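Local coordinates for protein flavodoxin (Aquifex aeolicus, PDB 2ARK) that probably serves as a low-potential electron donor to redox enzymes, carrying electrons on a bound FMN cofactor, at residues Val9-Thr13 and Ser68-Phe74. Sequence-based numbering, arbitrary orientation.
Sequences VIYDT and SWKMKRF
S68 and D12 meet through a short hydrogen bond: the serine OG donates to D12 OD2 over 2.5 Å, reaching the oxygen at its anti lone pair, away from OD1. S68 is the N-cap of helix 69-78. Its OG, set between its own N and carbonyl carbon (chi1 74°), also accepts from M71 N at 3.2 Å in a nearly straight capping bond, so this small hydroxyl links the amide of M71, in the first turn of the helix, to the carboxylate. K70 brings only its CB, 3.5 Å from D12 OD2, before its extended chain leads away; its backbone N reaches the same oxygen through a water, which donates to OD2 at 3.0 Å. The other carboxylate oxygen, OD1, accepts from T13 N, met from above the carboxylate plane. Aspartate thus faces the helix N-terminus, whose partial positive charge would probably favour its anionic form. Were D12 replaced by alanine, the S68 hydroxyl and the bridging water would probably lose their shared acceptor. M71, present as selenomethionine, has the unbranched, apolar chain of methionine, which lets CE lie against the backbone at the strand end, 3.4 Å from D12 N, while its SE touches I10 CD1. One helical turn beyond K70, the flat, apolar ring of F74 offers a broad face to I10, whose CD1 lies 4.0 Å from the ring centroid in a CH-pi contact, offset toward the rim; with CG1 anti to the backbone N (chi1 -174°) and chi2 also extended (-161°), the longer branch of I10 carries CD1 out to the ring. In this flavodoxin fold, strand 5-11 runs between parallel strands 35-41 and 55-61. Helix 69-78 packs on the I10 side, with M71 also touching V58, whereas V9 and Y11 turn to helix 17-30.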
loop_
_atom_site.group_PDB
_atom_site.type_symbol
_atom_site.label_atom_id
_atom_site.label_comp_id
_atom_site.label_asym_id
_atom_site.label_seq_id
_atom_site.Cartn_x
_atom_site.Cartn_y
_atom_site.Cartn_z
ATOM N N VAL A 9 22.807 4.687 7.061
ATOM C CA VAL A 9 21.656 4.456 7.915
ATOM C C VAL A 9 21.178 5.835 8.338
ATOM O O VAL A 9 21.877 6.542 9.033
ATOM C CB VAL A 9 21.970 3.550 9.130
ATOM C CG1 VAL A 9 20.685 3.253 9.950
ATOM C CG2 VAL A 9 22.606 2.268 8.656
ATOM N N ILE A 10 19.993 6.218 7.880
ATOM C CA ILE A 10 19.469 7.547 8.183
ATOM C C ILE A 10 18.128 7.346 8.894
ATOM O O ILE A 10 17.355 6.508 8.472
ATOM C CB ILE A 10 19.379 8.406 6.871
ATOM C CG1 ILE A 10 18.987 9.828 7.163
ATOM C CG2 ILE A 10 18.427 7.784 5.790
ATOM C CD1 ILE A 10 18.428 10.522 5.867
ATOM N N TYR A 11 17.868 8.049 10.001
ATOM C CA TYR A 11 16.629 7.790 10.799
ATOM C C TYR A 11 16.042 9.089 11.359
ATOM O O TYR A 11 16.761 10.057 11.605
ATOM C CB TYR A 11 16.886 6.782 11.946
ATOM C CG TYR A 11 17.835 7.355 12.956
ATOM C CD1 TYR A 11 17.366 7.996 14.094
ATOM C CD2 TYR A 11 19.207 7.347 12.726
ATOM C CE1 TYR A 11 18.252 8.606 14.989
ATOM C CE2 TYR A 11 20.087 7.922 13.616
ATOM C CZ TYR A 11 19.607 8.543 14.744
ATOM O OH TYR A 11 20.489 9.135 15.607
ATOM N N ASP A 12 14.720 9.097 11.527
ATOM C CA ASP A 12 14.041 10.037 12.386
ATOM C C ASP A 12 13.612 9.269 13.634
ATOM O O ASP A 12 13.618 8.030 13.645
ATOM C CB ASP A 12 12.832 10.633 11.672
ATOM C CG ASP A 12 12.292 11.888 12.369
ATOM O OD1 ASP A 12 12.871 12.313 13.380
ATOM O OD2 ASP A 12 11.266 12.442 11.946
ATOM N N THR A 13 13.234 9.987 14.686
ATOM C CA THR A 13 12.747 9.357 15.917
ATOM C C THR A 13 11.881 10.341 16.762
ATOM O O THR A 13 12.142 11.539 16.799
ATOM C CB THR A 13 13.967 8.757 16.745
ATOM O OG1 THR A 13 13.481 7.995 17.847
ATOM C CG2 THR A 13 14.926 9.860 17.257
ATOM N N SER A 68 7.592 9.750 9.046
ATOM C CA SER A 68 7.428 11.025 9.701
ATOM C C SER A 68 7.542 12.182 8.703
ATOM O O SER A 68 8.124 12.061 7.589
ATOM C CB SER A 68 8.478 11.178 10.781
ATOM O OG SER A 68 9.722 11.425 10.192
ATOM N N TRP A 69 7.005 13.313 9.109
ATOM C CA TRP A 69 7.028 14.467 8.255
ATOM C C TRP A 69 8.465 14.986 8.037
ATOM O O TRP A 69 8.770 15.523 6.942
ATOM C CB TRP A 69 6.059 15.544 8.765
ATOM C CG TRP A 69 6.496 16.348 9.947
ATOM C CD1 TRP A 69 6.104 16.175 11.240
ATOM C CD2 TRP A 69 7.362 17.518 9.942
ATOM N NE1 TRP A 69 6.681 17.150 12.044
ATOM C CE2 TRP A 69 7.490 17.948 11.280
ATOM C CE3 TRP A 69 8.071 18.208 8.935
ATOM C CZ2 TRP A 69 8.278 19.058 11.645
ATOM C CZ3 TRP A 69 8.871 19.291 9.297
ATOM C CH2 TRP A 69 8.949 19.723 10.645
ATOM N N LYS A 70 9.341 14.814 9.041
ATOM C CA LYS A 70 10.724 15.267 8.890
ATOM C C LYS A 70 11.468 14.367 7.896
ATOM O O LYS A 70 12.260 14.871 7.111
ATOM C CB LYS A 70 11.483 15.442 10.238
ATOM C CG LYS A 70 11.277 16.827 10.915
ATOM C CD LYS A 70 12.237 17.031 12.078
ATOM C CE LYS A 70 11.999 18.308 12.866
ATOM N NZ LYS A 70 12.873 18.455 14.122
HETATM N N MSE A 71 11.197 13.062 7.889
HETATM C CA MSE A 71 11.813 12.215 6.888
HETATM C C MSE A 71 11.274 12.498 5.486
HETATM O O MSE A 71 12.027 12.568 4.531
HETATM C CB MSE A 71 11.704 10.744 7.243
HETATM C CG MSE A 71 12.465 9.858 6.287
HETATM SE SE MSE A 71 14.465 10.111 6.407
HETATM C CE MSE A 71 14.813 9.302 8.167
ATOM N N LYS A 72 9.964 12.680 5.383
ATOM C CA LYS A 72 9.319 13.078 4.149
ATOM C C LYS A 72 9.892 14.403 3.631
ATOM O O LYS A 72 10.159 14.540 2.424
ATOM C CB LYS A 72 7.788 13.165 4.371
ATOM C CG LYS A 72 6.980 13.375 3.115
ATOM C CD LYS A 72 6.893 12.103 2.226
ATOM C CE LYS A 72 6.790 12.445 0.728
ATOM N NZ LYS A 72 5.676 13.408 0.506
ATOM N N ARG A 73 10.123 15.369 4.522
ATOM C CA ARG A 73 10.632 16.685 4.091
ATOM C C ARG A 73 12.067 16.592 3.562
ATOM O O ARG A 73 12.437 17.269 2.602
ATOM C CB ARG A 73 10.537 17.687 5.231
ATOM C CG ARG A 73 11.071 19.104 4.942
ATOM C CD ARG A 73 11.856 19.487 6.148
ATOM N NE ARG A 73 11.264 20.585 6.831
ATOM C CZ ARG A 73 11.487 20.948 8.092
ATOM N NH1 ARG A 73 10.849 22.023 8.511
ATOM N NH2 ARG A 73 12.284 20.263 8.935
ATOM N N PHE A 74 12.866 15.734 4.180
ATOM C CA PHE A 74 14.205 15.503 3.735
ATOM C C PHE A 74 14.243 14.964 2.292
ATOM O O PHE A 74 15.045 15.424 1.444
ATOM C CB PHE A 74 14.911 14.534 4.696
ATOM C CG PHE A 74 16.321 14.233 4.301
ATOM C CD1 PHE A 74 17.364 15.079 4.706
ATOM C CD2 PHE A 74 16.609 13.130 3.506
ATOM C CE1 PHE A 74 18.688 14.822 4.323
ATOM C CE2 PHE A 74 17.920 12.867 3.120
ATOM C CZ PHE A 74 18.963 13.718 3.528
HETATM O O HOH W 1 8.911 14.281 12.027
#